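PDB 5J5U: RagB/SusD domain protein from Flavobacterium johnsoniae, which binds chitin, probably as a SusD-like surface lipoprotein of a locus that lets the bacterium use this polysaccharide. Local coordinates for residues A[20-25]-A[168-173]; A[97-103]-A[160-166]; A[113-118]-A[416-420]; A[180-184]-A[221-225]; A[187-191]-A[334-340]. All blocks are in the same frame, centred on the assembly; numbering follows the deposited sequence.

Interaction 1: residues A[20-25]-A[168-173]; sequences LTFTQL and VKGDLF
D171 OD1 takes a hydrogen bond from Q24 NE2 at 3.0 Å and weak ones from the backbone N-H groups of F173 and Y174. The Q24 bond arrives on the anti side of the carboxylate, 28° out of its plane. The other oxygen, D171 OD2, is held by G176 N and by the indole N-H of W181. Q24 uses both ends of its amide. Its OE1 accepts from L172 N at 2.7 Å, in the carbonyl plane and on a lone pair. The chain of Q24 is extended beyond CG, with chi2 at -174°, which carries the amide across to the loop. There the amide stacks on the F173 ring, the two planes 18° apart, and Q24 CG makes a CH-pi contact 4.1 Å from the centroid of the F173 ring. One helical turn earlier, T21 OG1 donates to G170 O at 2.6 Å. G170 has a positive phi, and a side chain on it would press against T21 OG1. Apolar contacts fill in beside these bonds, as where L25 CG meets L172 CD1 at 3.9 Å. A leucine in place of Q24 would probably leave the L172 N-H and D171 OD1 without these mates and strip the amide from the F173 ring. Helix 16-29 thus fixes the loop before helix 178-195 mainly through directional bonds, which hold the buried Q24 amide against rotation.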
# COMPACT_ATOMS: atom_id res chain seq x y z
N LEU A 20 6.05 21.13 1.39
CA LEU A 20 6.22 19.90 0.65
C LEU A 20 6.94 18.89 1.52
O LEU A 20 6.49 17.75 1.63
CB LEU A 20 6.99 20.13 -0.66
CG LEU A 20 7.31 18.87 -1.50
CD1 LEU A 20 6.08 18.04 -1.72
CD2 LEU A 20 7.97 19.19 -2.84
N THR A 21 8.04 19.32 2.15
CA THR A 21 8.87 18.47 3.03
C THR A 21 8.04 17.90 4.19
O THR A 21 8.15 16.71 4.54
CB THR A 21 10.11 19.26 3.58
OG1 THR A 21 11.03 19.55 2.52
CG2 THR A 21 10.85 18.46 4.67
N PHE A 22 7.21 18.76 4.78
CA PHE A 22 6.33 18.34 5.87
C PHE A 22 5.35 17.26 5.39
O PHE A 22 5.23 16.21 6.02
CB PHE A 22 5.59 19.55 6.42
CG PHE A 22 4.65 19.23 7.53
CD1 PHE A 22 5.11 19.18 8.84
CD2 PHE A 22 3.31 19.01 7.28
CE1 PHE A 22 4.24 18.91 9.88
CE2 PHE A 22 2.45 18.73 8.31
CZ PHE A 22 2.91 18.68 9.61
N THR A 23 4.67 17.50 4.27
CA THR A 23 3.74 16.52 3.74
C THR A 23 4.39 15.18 3.44
O THR A 23 3.86 14.11 3.80
CB THR A 23 3.07 17.03 2.48
OG1 THR A 23 2.22 18.13 2.82
CG2 THR A 23 2.21 15.93 1.85
N GLN A 24 5.52 15.24 2.75
CA GLN A 24 6.27 14.04 2.43
C GLN A 24 6.63 13.28 3.70
O GLN A 24 6.48 12.06 3.76
CB GLN A 24 7.50 14.38 1.61
CG GLN A 24 7.16 14.79 0.19
CD GLN A 24 8.39 14.99 -0.67
OE1 GLN A 24 9.51 15.02 -0.16
NE2 GLN A 24 8.19 15.14 -1.98
N LEU A 25 7.05 14.00 4.74
CA LEU A 25 7.38 13.35 5.99
C LEU A 25 6.12 12.78 6.70
O LEU A 25 6.19 11.72 7.33
CB LEU A 25 8.16 14.32 6.90
CG LEU A 25 9.67 14.43 6.58
CD1 LEU A 25 10.37 15.60 7.29
CD2 LEU A 25 10.39 13.11 6.88
N VAL A 168 12.42 22.66 -8.09
CA VAL A 168 11.64 22.01 -7.03
C VAL A 168 12.44 21.86 -5.73
O VAL A 168 13.43 21.14 -5.68
CB VAL A 168 11.12 20.65 -7.47
CG1 VAL A 168 10.30 20.03 -6.37
CG2 VAL A 168 10.31 20.77 -8.76
N LYS A 169 11.98 22.54 -4.69
CA LYS A 169 12.70 22.61 -3.42
C LYS A 169 11.94 21.90 -2.31
O LYS A 169 10.73 22.06 -2.21
CB LYS A 169 12.95 24.07 -3.04
CG LYS A 169 13.93 24.82 -3.98
CD LYS A 169 15.34 24.25 -3.88
CE LYS A 169 16.32 25.00 -4.78
NZ LYS A 169 17.74 24.63 -4.54
N GLY A 170 12.63 21.12 -1.48
CA GLY A 170 11.98 20.49 -0.34
C GLY A 170 11.54 19.06 -0.60
O GLY A 170 10.85 18.42 0.21
N ASP A 171 11.95 18.56 -1.75
CA ASP A 171 11.60 17.23 -2.20
C ASP A 171 12.58 16.19 -1.67
O ASP A 171 13.74 16.13 -2.09
CB ASP A 171 11.55 17.21 -3.73
CG ASP A 171 11.38 15.83 -4.28
OD1 ASP A 171 10.71 15.00 -3.61
OD2 ASP A 171 11.88 15.59 -5.39
N LEU A 172 12.11 15.37 -0.72
CA LEU A 172 12.93 14.32 -0.13
C LEU A 172 12.89 13.01 -0.93
O LEU A 172 13.76 12.16 -0.80
CB LEU A 172 12.50 14.05 1.31
CG LEU A 172 12.69 15.24 2.24
CD1 LEU A 172 12.09 14.96 3.62
CD2 LEU A 172 14.13 15.65 2.35
N PHE A 173 11.87 12.86 -1.76
CA PHE A 173 11.71 11.66 -2.57
C PHE A 173 12.80 11.61 -3.62
O PHE A 173 13.40 10.57 -3.88
CB PHE A 173 10.35 11.63 -3.28
CG PHE A 173 9.16 11.42 -2.37
CD1 PHE A 173 9.31 10.90 -1.10
CD2 PHE A 173 7.89 11.74 -2.83
CE1 PHE A 173 8.21 10.72 -0.27
CE2 PHE A 173 6.77 11.55 -2.02
CZ PHE A 173 6.93 11.04 -0.74

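Interaction 2: residues A[97-103]-A[160-166]; sequences ASNMNAV and QLNASGG
N99 reaches from the first turn of helix 98-119 into the loop that follows helix 143-160, and this is the tight part of the contact. Its side-chain amide makes three hydrogen bonds. N99 OD1 accepts from N162 N at 2.8 Å, in the carbonyl plane and on a lone pair. N99 ND2 donates to N162 O at 2.8 Å and to G166 O at 3.0 Å. With chi1 at -82° CG lies beside the backbone N, and the amide and the N-H reach the same loop. The backbone N-H of N99 bonds to G165 O at 2.9 Å. There is no room for a side chain on G165, since a CB would run into N99 OD1. On the adjoining side, Q160 NE2 donates to N101 OD1 at 2.9 Å, the two amides nearly coplanar, and to S98 O at 3.1 Å from above the carbonyl plane. Q160 OE1 has K105 as its partner. A102 CB packs on L161 CD2 at 3.7 Å, where L161 turns in toward W181.

The far side is looser. The type I turn N162 to G165 is exposed at A163 and S164, which take no part in the contact. N162 OD1 accepts from S164 N, two residues on, an Asx turn. Together the N99 amide and N-H meet the polar backbone of the loop, ND2 adding a second donor to N162 O beside G165 N.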
# COMPACT_ATOMS: atom_id res chain seq x y z
N ALA A 97 7.34 28.62 -10.89
CA ALA A 97 6.87 27.72 -9.85
C ALA A 97 6.02 26.60 -10.42
O ALA A 97 5.47 25.78 -9.67
CB ALA A 97 6.08 28.50 -8.80
N SER A 98 5.93 26.52 -11.74
CA SER A 98 5.03 25.57 -12.35
C SER A 98 5.42 24.14 -12.00
O SER A 98 4.56 23.32 -11.63
CB SER A 98 5.03 25.78 -13.87
OG SER A 98 4.32 24.77 -14.54
N ASN A 99 6.72 23.86 -12.01
CA ASN A 99 7.20 22.54 -11.65
C ASN A 99 6.84 22.15 -10.23
O ASN A 99 6.59 20.98 -9.94
CB ASN A 99 8.71 22.45 -11.84
CG ASN A 99 9.09 22.18 -13.28
OD1 ASN A 99 8.27 21.73 -14.09
ND2 ASN A 99 10.35 22.43 -13.62
N MET A 100 6.80 23.14 -9.33
CA MET A 100 6.40 22.85 -7.96
C MET A 100 4.90 22.58 -7.95
O MET A 100 4.44 21.63 -7.31
CB MET A 100 6.74 23.99 -7.02
CG MET A 100 6.56 23.62 -5.56
SD MET A 100 8.03 22.88 -4.82
CE MET A 100 9.12 24.32 -4.84
N ASN A 101 4.16 23.42 -8.67
CA ASN A 101 2.72 23.30 -8.77
C ASN A 101 2.33 21.90 -9.23
O ASN A 101 1.38 21.32 -8.73
CB ASN A 101 2.17 24.36 -9.72
CG ASN A 101 0.67 24.31 -9.85
OD1 ASN A 101 0.14 23.69 -10.76
ND2 ASN A 101 -0.03 24.99 -8.94
N ALA A 102 3.07 21.38 -10.20
CA ALA A 102 2.81 20.05 -10.69
C ALA A 102 3.14 19.01 -9.61
O ALA A 102 2.34 18.09 -9.34
CB ALA A 102 3.60 19.79 -11.97
N VAL A 103 4.31 19.17 -8.98
CA VAL A 103 4.74 18.22 -7.96
C VAL A 103 3.69 18.13 -6.84
O VAL A 103 3.21 17.05 -6.49
CB VAL A 103 6.14 18.60 -7.39
CG1 VAL A 103 6.40 17.90 -6.08
CG2 VAL A 103 7.23 18.25 -8.40
N GLN A 160 2.85 19.18 -17.64
CA GLN A 160 3.22 20.49 -17.10
C GLN A 160 4.67 20.55 -16.61
O GLN A 160 5.31 21.60 -16.70
CB GLN A 160 2.25 20.85 -15.99
CG GLN A 160 2.61 22.04 -15.12
CD GLN A 160 1.49 22.39 -14.14
OE1 GLN A 160 0.36 21.93 -14.30
NE2 GLN A 160 1.81 23.18 -13.13
N LEU A 161 5.18 19.44 -16.09
CA LEU A 161 6.60 19.37 -15.68
C LEU A 161 7.52 19.69 -16.86
O LEU A 161 7.52 18.98 -17.87
CB LEU A 161 6.92 17.98 -15.11
CG LEU A 161 6.37 17.70 -13.71
CD1 LEU A 161 6.61 16.26 -13.30
CD2 LEU A 161 7.00 18.64 -12.72
N ASN A 162 8.31 20.75 -16.75
CA ASN A 162 9.08 21.20 -17.90
C ASN A 162 10.42 21.82 -17.50
O ASN A 162 10.61 22.25 -16.37
CB ASN A 162 8.21 22.20 -18.70
CG ASN A 162 8.89 22.74 -19.94
OD1 ASN A 162 10.05 23.17 -19.93
ND2 ASN A 162 8.15 22.75 -21.05
N ALA A 163 11.35 21.87 -18.45
CA ALA A 163 12.68 22.44 -18.24
C ALA A 163 12.61 23.91 -17.78
O ALA A 163 13.53 24.42 -17.15
CB ALA A 163 13.51 22.33 -19.50
N SER A 164 11.51 24.57 -18.13
CA SER A 164 11.32 25.98 -17.82
C SER A 164 10.33 26.21 -16.67
O SER A 164 9.80 27.31 -16.52
CB SER A 164 10.82 26.72 -19.06
OG SER A 164 11.35 26.13 -20.24
N GLY A 165 10.07 25.17 -15.88
CA GLY A 165 9.10 25.26 -14.79
C GLY A 165 9.60 25.76 -13.44
O GLY A 165 8.85 25.80 -12.46
N GLY A 166 10.87 26.15 -13.37
CA GLY A 166 11.46 26.59 -12.11
C GLY A 166 12.02 25.39 -11.39
O GLY A 166 11.96 24.27 -11.91
O HOH W 1 9.09 25.50 -9.64

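Interaction 3: residues A[113-118]-A[416-420]; sequences QRLTDI and IEAYS
Q113 and E417 carry the direct polar link between helix 98-119 and helix 415-425. Q113 NE2 donates to E417 OE2 at 2.8 Å, on the syn side of the carboxylate and nearly straight. The amide and carboxylate planes stand 85° apart. The same nitrogen also donates to D117 OD2 at 3.0 Å, from above that carboxylate. The bend of the Q113 chain at chi2 (-105°) lets NE2 sit between the two acids, and Q113 OE1 accepts from R191.

Water forms the second group. Water 2 donates to D117 OD2 at 2.9 Å and to E417 OE2 at 2.9 Å, and accepts from S420 OG at 2.7 Å. It joins three side chains of the two helices.

Apolar packing closes the rest. I118 CD1 meets the edge of the Y419 ring, 3.8 Å from its CD2, while I118 CG1 lies 4.2 Å from I416 CG2. The helix segments run at 41° to each other, their axes 10.6 Å apart at the closest.

R195 forms salt bridges with both E417 OE1 and D117 OD2, and D117 OD1 is held by Y147 and W481. The contact is buried near the centre of this helical SusD-like fold. Two acids so near each other would tend to repel; R195, the Q113 amide and water 2 are likely to offset this and favour their charged forms.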
# COMPACT_ATOMS: atom_id res chain seq x y z
N GLN A 113 -5.56 9.46 -2.53
CA GLN A 113 -5.80 8.11 -3.03
C GLN A 113 -5.95 7.06 -1.91
O GLN A 113 -6.84 6.21 -1.97
CB GLN A 113 -4.67 7.71 -4.00
CG GLN A 113 -4.70 6.27 -4.42
CD GLN A 113 -3.62 5.44 -3.74
OE1 GLN A 113 -2.41 5.75 -3.85
NE2 GLN A 113 -4.03 4.38 -3.02
N ARG A 114 -5.06 7.08 -0.94
CA ARG A 114 -5.20 6.17 0.18
C ARG A 114 -6.57 6.43 0.85
O ARG A 114 -7.37 5.49 1.09
CB ARG A 114 -4.03 6.33 1.17
CG ARG A 114 -2.63 5.94 0.57
CD ARG A 114 -1.47 6.69 1.21
NE ARG A 114 -1.86 8.04 1.61
CZ ARG A 114 -1.37 8.71 2.65
NH1 ARG A 114 -0.41 8.19 3.39
NH2 ARG A 114 -1.85 9.92 2.93
N LEU A 115 -6.88 7.71 1.05
CA LEU A 115 -8.09 8.13 1.75
C LEU A 115 -9.37 7.54 1.14
O LEU A 115 -10.10 6.80 1.81
CB LEU A 115 -8.17 9.66 1.80
CG LEU A 115 -9.17 10.28 2.79
CD1 LEU A 115 -8.88 9.84 4.21
CD2 LEU A 115 -9.08 11.78 2.70
N THR A 116 -9.60 7.82 -0.14
CA THR A 116 -10.83 7.36 -0.79
C THR A 116 -10.79 5.82 -0.82
O THR A 116 -11.80 5.15 -0.51
CB THR A 116 -11.02 8.00 -2.22
OG1 THR A 116 -12.23 7.53 -2.82
CG2 THR A 116 -9.79 7.77 -3.15
N ASP A 117 -9.61 5.26 -1.07
CA ASP A 117 -9.52 3.81 -1.21
C ASP A 117 -9.94 3.13 0.10
O ASP A 117 -10.47 2.00 0.09
CB ASP A 117 -8.13 3.39 -1.62
CG ASP A 117 -7.91 3.53 -3.12
OD1 ASP A 117 -8.88 3.88 -3.83
OD2 ASP A 117 -6.76 3.28 -3.57
N ILE A 118 -9.72 3.81 1.23
CA ILE A 118 -10.10 3.22 2.50
C ILE A 118 -11.57 3.59 2.87
O ILE A 118 -12.31 2.74 3.40
CB ILE A 118 -9.12 3.63 3.60
CG1 ILE A 118 -7.84 2.79 3.50
CG2 ILE A 118 -9.72 3.40 4.99
CD1 ILE A 118 -8.06 1.33 3.91
N ILE A 416 -1.91 -0.96 2.90
CA ILE A 416 -3.09 -0.30 2.37
C ILE A 416 -3.30 -0.70 0.90
O ILE A 416 -4.42 -1.04 0.49
CB ILE A 416 -2.98 1.23 2.51
CG1 ILE A 416 -3.08 1.64 3.97
CG2 ILE A 416 -4.09 1.95 1.71
CD1 ILE A 416 -2.92 3.15 4.18
N GLU A 417 -2.21 -0.70 0.11
CA GLU A 417 -2.28 -1.05 -1.31
C GLU A 417 -2.60 -2.53 -1.55
O GLU A 417 -3.37 -2.87 -2.42
CB GLU A 417 -0.98 -0.70 -2.03
CG GLU A 417 -0.73 0.78 -2.11
CD GLU A 417 -1.97 1.54 -2.52
OE1 GLU A 417 -2.53 1.19 -3.59
OE2 GLU A 417 -2.38 2.47 -1.79
N ALA A 418 -2.00 -3.40 -0.76
CA ALA A 418 -2.30 -4.81 -0.83
C ALA A 418 -3.76 -5.06 -0.48
O ALA A 418 -4.40 -5.89 -1.11
CB ALA A 418 -1.41 -5.58 0.10
N TYR A 419 -4.27 -4.39 0.54
CA TYR A 419 -5.68 -4.49 0.97
C TYR A 419 -6.61 -4.07 -0.16
O TYR A 419 -7.60 -4.73 -0.42
CB TYR A 419 -5.93 -3.65 2.23
CG TYR A 419 -7.38 -3.56 2.71
CD1 TYR A 419 -8.19 -4.70 2.86
CD2 TYR A 419 -7.93 -2.33 3.06
CE1 TYR A 419 -9.51 -4.60 3.32
CE2 TYR A 419 -9.25 -2.21 3.52
CZ TYR A 419 -10.05 -3.34 3.64
OH TYR A 419 -11.35 -3.17 4.10
N SER A 420 -6.26 -2.97 -0.84
CA SER A 420 -7.06 -2.54 -1.99
C SER A 420 -7.00 -3.55 -3.15
O SER A 420 -8.04 -3.91 -3.74
CB SER A 420 -6.62 -1.15 -2.45
OG SER A 420 -6.81 -0.18 -1.42
O HOH W 2 -5.22 1.95 -1.54

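Interaction 4: residues A[180-184]-A[221-225]; sequences KWKKL and DDNCL
K183 lays the end of its side chain over the carboxylate of D222. With K180 these residues form a salt-bridge network between helix 178-195 and the short 3-10 turn that leads into strand 224-226. That strand pairs antiparallel with strand 332-335, so the network lies at one end of a small two-stranded sheet in a mostly helical fold. K183 NZ is 2.8 Å from D222 OD2, a hydrogen-bonded salt bridge. The ammonium comes from well above the carboxylate plane, 47° out of it. A bend at chi3 of -96° turns the otherwise extended K183 chain so that NZ comes down on D222. D222 OD2 also accepts from E218 N, a second bond that holds the carboxylate, and E218 OE2 makes a long, weak ion pair with K183. K180 approaches the other oxygen, and its chain runs at about a right angle to the side chain of D222. The modelled gap there is too short to trust, so the place of the K180 ammonium is doubtful; the hydrogen bond from K180 NZ to D221 O shares that doubt. A methionine in place of K183 would probably leave D222 OD2 without its ion-pair mate above the carboxylate. Further along the helix the contact turns apolar. The CD1 methyl of L184 reaches the strand, and its side chain also packs on V335, while C224 also touches F173 and Y174. The nearest approach of the pair is L184 CD1 to C224 CB, at 4.1 Å.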
# COMPACT_ATOMS: atom_id res chain seq x y z
N LYS A 180 12.02 12.23 -12.64
CA LYS A 180 11.51 11.17 -11.79
C LYS A 180 10.05 11.48 -11.42
O LYS A 180 9.21 10.58 -11.33
CB LYS A 180 12.40 11.00 -10.55
CG LYS A 180 13.69 10.22 -10.83
CD LYS A 180 14.52 10.05 -9.55
CE LYS A 180 15.65 9.06 -9.71
NZ LYS A 180 15.17 7.83 -10.39
N TRP A 181 9.75 12.76 -11.26
CA TRP A 181 8.38 13.13 -10.94
C TRP A 181 7.43 12.77 -12.09
O TRP A 181 6.29 12.34 -11.84
CB TRP A 181 8.30 14.61 -10.60
CG TRP A 181 8.65 14.86 -9.17
CD1 TRP A 181 9.83 15.33 -8.68
CD2 TRP A 181 7.83 14.58 -8.03
NE1 TRP A 181 9.79 15.39 -7.31
CE2 TRP A 181 8.57 14.93 -6.88
CE3 TRP A 181 6.54 14.07 -7.87
CZ2 TRP A 181 8.06 14.80 -5.59
CZ3 TRP A 181 6.03 13.95 -6.58
CH2 TRP A 181 6.79 14.31 -5.46
N LYS A 182 7.90 12.88 -13.32
CA LYS A 182 7.08 12.48 -14.47
C LYS A 182 6.69 11.01 -14.38
O LYS A 182 5.50 10.66 -14.41
CB LYS A 182 7.81 12.76 -15.78
CG LYS A 182 7.92 14.24 -16.11
CD LYS A 182 8.68 14.51 -17.40
CE LYS A 182 8.39 15.93 -17.89
NZ LYS A 182 7.43 15.99 -19.04
N LYS A 183 7.69 10.15 -14.23
CA LYS A 183 7.44 8.71 -14.17
C LYS A 183 6.65 8.29 -12.93
O LYS A 183 5.86 7.35 -13.00
CB LYS A 183 8.76 7.95 -14.24
CG LYS A 183 9.61 8.34 -15.44
CD LYS A 183 10.86 7.50 -15.54
CE LYS A 183 12.03 8.23 -14.90
NZ LYS A 183 13.25 7.39 -14.92
N LEU A 184 6.83 9.01 -11.81
CA LEU A 184 6.02 8.75 -10.61
C LEU A 184 4.56 9.05 -10.90
O LEU A 184 3.67 8.29 -10.50
CB LEU A 184 6.48 9.58 -9.41
CG LEU A 184 5.50 9.53 -8.23
CD1 LEU A 184 5.48 8.16 -7.59
CD2 LEU A 184 5.78 10.60 -7.19
N ASP A 221 15.77 2.22 -9.26
CA ASP A 221 16.34 3.55 -8.98
C ASP A 221 15.30 4.64 -8.93
O ASP A 221 15.51 5.69 -8.31
CB ASP A 221 17.38 3.91 -10.03
CG ASP A 221 18.61 3.06 -9.95
OD1 ASP A 221 18.78 2.37 -8.92
OD2 ASP A 221 19.40 3.06 -10.92
N ASP A 222 14.18 4.40 -9.61
CA ASP A 222 13.12 5.37 -9.71
C ASP A 222 12.08 5.27 -8.60
O ASP A 222 11.20 6.13 -8.49
CB ASP A 222 12.43 5.21 -11.07
CG ASP A 222 13.34 5.56 -12.22
OD1 ASP A 222 14.25 6.40 -12.01
OD2 ASP A 222 13.15 5.03 -13.34
N ASN A 223 12.16 4.21 -7.79
CA ASN A 223 11.24 3.99 -6.66
C ASN A 223 11.01 5.22 -5.80
O ASN A 223 11.93 5.99 -5.56
CB ASN A 223 11.74 2.86 -5.77
CG ASN A 223 11.55 1.52 -6.39
OD1 ASN A 223 11.15 1.43 -7.55
ND2 ASN A 223 11.83 0.46 -5.64
N CYS A 224 9.77 5.39 -5.34
CA CYS A 224 9.45 6.48 -4.44
C CYS A 224 9.68 6.07 -2.98
O CYS A 224 8.94 5.26 -2.42
CB CYS A 224 8.00 6.92 -4.65
SG CYS A 224 7.63 8.41 -3.80
N LEU A 225 10.73 6.65 -2.39
CA LEU A 225 11.21 6.31 -1.04
C LEU A 225 11.30 7.51 -0.15
O LEU A 225 11.63 8.60 -0.61
CB LEU A 225 12.63 5.71 -1.10
CG LEU A 225 12.93 4.26 -1.39
CD1 LEU A 225 11.97 3.34 -0.65
CD2 LEU A 225 12.93 4.04 -2.89

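Interaction 5: residues A[187-191]-A[334-340]; sequences TMRLR and HVSYSES
The R191 guanidinium and the E339 carboxylate meet edge to edge, their planes only 17° apart. R191 grips E339 side-on with two nitrogens. R191 NE is 2.6 Å from E339 OE2 in a nearly straight bond, and R191 NH2 is 3.0 Å from E339 OE1. Both oxygens use their syn lone pairs. R191 NH2 also donates to H334 O at 3.1 Å, again near the guanidinium plane, so these three bonds hold its NE and NH2 side. The bend of the R191 chain at chi3 (-79°) turns the guanidinium so that its edge faces the acid. E339 OE2 also accepts from Y411.

E339 sits in the first turn of helix 337-349, where S336 and E339 form a capping box. E339 N donates to S336 OG at 2.8 Å, and the return bond from S336 N to E339 OE1 is weak. One carboxylate oxygen therefore serves both the helix start and the arginine. S336 follows strand 332-335, so the salt bridge ties helix 178-195 to a strand-to-helix junction.

Apolar packing lies beside the ion pair. T187 CG2 is wedged between S340 CB at 3.6 Å and V335 CG1 at 3.7 Å. The T187 hydroxyl is held by K183 O and F217 N. M188, bent at both chi2 and chi3, crosses V335 at about a right angle, with M188 SD 3.8 Å from V335 CG2.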
# COMPACT_ATOMS: atom_id res chain seq x y z
N THR A 187 3.21 6.17 -13.07
CA THR A 187 3.09 4.91 -12.35
C THR A 187 1.86 4.97 -11.44
O THR A 187 1.06 4.02 -11.41
CB THR A 187 4.37 4.60 -11.55
OG1 THR A 187 5.49 4.68 -12.42
CG2 THR A 187 4.31 3.19 -10.95
N MET A 188 1.68 6.09 -10.73
CA MET A 188 0.45 6.32 -9.97
C MET A 188 -0.77 6.20 -10.88
O MET A 188 -1.78 5.58 -10.51
CB MET A 188 0.48 7.69 -9.28
CG MET A 188 1.30 7.72 -7.99
SD MET A 188 0.61 6.59 -6.74
CE MET A 188 -0.96 7.38 -6.37
N ARG A 189 -0.67 6.79 -12.08
CA ARG A 189 -1.77 6.75 -13.04
C ARG A 189 -2.14 5.31 -13.39
O ARG A 189 -3.33 4.96 -13.42
CB ARG A 189 -1.40 7.51 -14.31
CG ARG A 189 -2.46 7.50 -15.39
CD ARG A 189 -2.16 8.62 -16.36
NE ARG A 189 -3.16 8.78 -17.41
CZ ARG A 189 -3.12 9.75 -18.31
NH1 ARG A 189 -2.14 10.64 -18.28
NH2 ARG A 189 -4.08 9.85 -19.23
N LEU A 190 -1.12 4.49 -13.60
CA LEU A 190 -1.34 3.06 -13.88
C LEU A 190 -1.96 2.29 -12.69
O LEU A 190 -2.77 1.37 -12.87
CB LEU A 190 -0.01 2.41 -14.30
CG LEU A 190 -0.01 0.93 -14.66
CD1 LEU A 190 -0.88 0.65 -15.85
CD2 LEU A 190 1.42 0.47 -14.91
N ARG A 191 -1.52 2.63 -11.48
CA ARG A 191 -2.07 2.03 -10.27
C ARG A 191 -3.58 2.33 -10.18
O ARG A 191 -4.40 1.45 -9.90
CB ARG A 191 -1.32 2.55 -9.03
CG ARG A 191 -1.98 2.19 -7.71
CD ARG A 191 -1.41 2.98 -6.55
NE ARG A 191 -0.14 2.43 -6.10
CZ ARG A 191 0.48 2.83 -5.00
NH1 ARG A 191 -0.07 3.79 -4.25
NH2 ARG A 191 1.63 2.26 -4.65
N HIS A 334 6.90 3.91 -1.07
CA HIS A 334 5.53 4.30 -1.45
C HIS A 334 5.02 3.70 -2.76
O HIS A 334 3.91 3.17 -2.82
CB HIS A 334 5.43 5.83 -1.55
CG HIS A 334 5.50 6.52 -0.24
ND1 HIS A 334 4.47 6.46 0.69
CD2 HIS A 334 6.45 7.31 0.31
CE1 HIS A 334 4.80 7.17 1.75
NE2 HIS A 334 6.00 7.69 1.55
N VAL A 335 5.81 3.84 -3.83
CA VAL A 335 5.47 3.33 -5.15
C VAL A 335 6.70 2.68 -5.75
O VAL A 335 7.81 3.20 -5.60
CB VAL A 335 4.93 4.43 -6.09
CG1 VAL A 335 4.23 3.80 -7.27
CG2 VAL A 335 4.00 5.43 -5.34
N SER A 336 6.53 1.57 -6.46
CA SER A 336 7.69 0.78 -6.82
C SER A 336 7.74 0.40 -8.29
O SER A 336 6.73 0.44 -9.00
CB SER A 336 7.73 -0.49 -5.98
OG SER A 336 6.72 -1.40 -6.38
N TYR A 337 8.94 0.05 -8.75
CA TYR A 337 9.15 -0.43 -10.11
C TYR A 337 8.55 -1.83 -10.26
O TYR A 337 7.92 -2.17 -11.28
CB TYR A 337 10.64 -0.45 -10.46
CG TYR A 337 10.94 -1.06 -11.81
CD1 TYR A 337 10.47 -0.46 -12.97
CD2 TYR A 337 11.70 -2.21 -11.93
CE1 TYR A 337 10.74 -1.00 -14.21
CE2 TYR A 337 11.97 -2.76 -13.18
CZ TYR A 337 11.48 -2.15 -14.31
OH TYR A 337 11.73 -2.67 -15.56
N SER A 338 8.73 -2.63 -9.21
CA SER A 338 8.13 -3.95 -9.16
C SER A 338 6.62 -3.85 -9.39
O SER A 338 6.06 -4.55 -10.23
CB SER A 338 8.43 -4.63 -7.82
OG SER A 338 7.69 -5.84 -7.68
N GLU A 339 5.98 -2.95 -8.65
CA GLU A 339 4.54 -2.72 -8.82
C GLU A 339 4.17 -2.36 -10.26
O GLU A 339 3.27 -2.96 -10.82
CB GLU A 339 4.06 -1.61 -7.86
CG GLU A 339 2.79 -0.92 -8.32
CD GLU A 339 2.33 0.15 -7.36
OE1 GLU A 339 3.18 0.64 -6.58
OE2 GLU A 339 1.13 0.53 -7.41
N SER A 340 4.87 -1.39 -10.86
CA SER A 340 4.54 -0.94 -12.21
C SER A 340 4.65 -2.08 -13.20
O SER A 340 3.81 -2.22 -14.09
CB SER A 340 5.44 0.23 -12.65
OG SER A 340 6.79 -0.17 -12.81

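From the N terminus, interaction 1 joins helix 16-29 to the loop before helix 178-195 and closes a long loop at 168-173. Interaction 2 nests inside it, where the start of helix 98-119 meets an earlier part of the same loop. Interaction 3 begins further down helix 98-119 and closes only at helix 415-425, so it crosses both. Interactions 4 and 5 lie within its span and cross each other. Both use helix 178-195, and they reach the paired strands 224-226 and 332-335. W181 on that helix touches interactions 1 and 2, while Q113 and R191 link interactions 3 and 5.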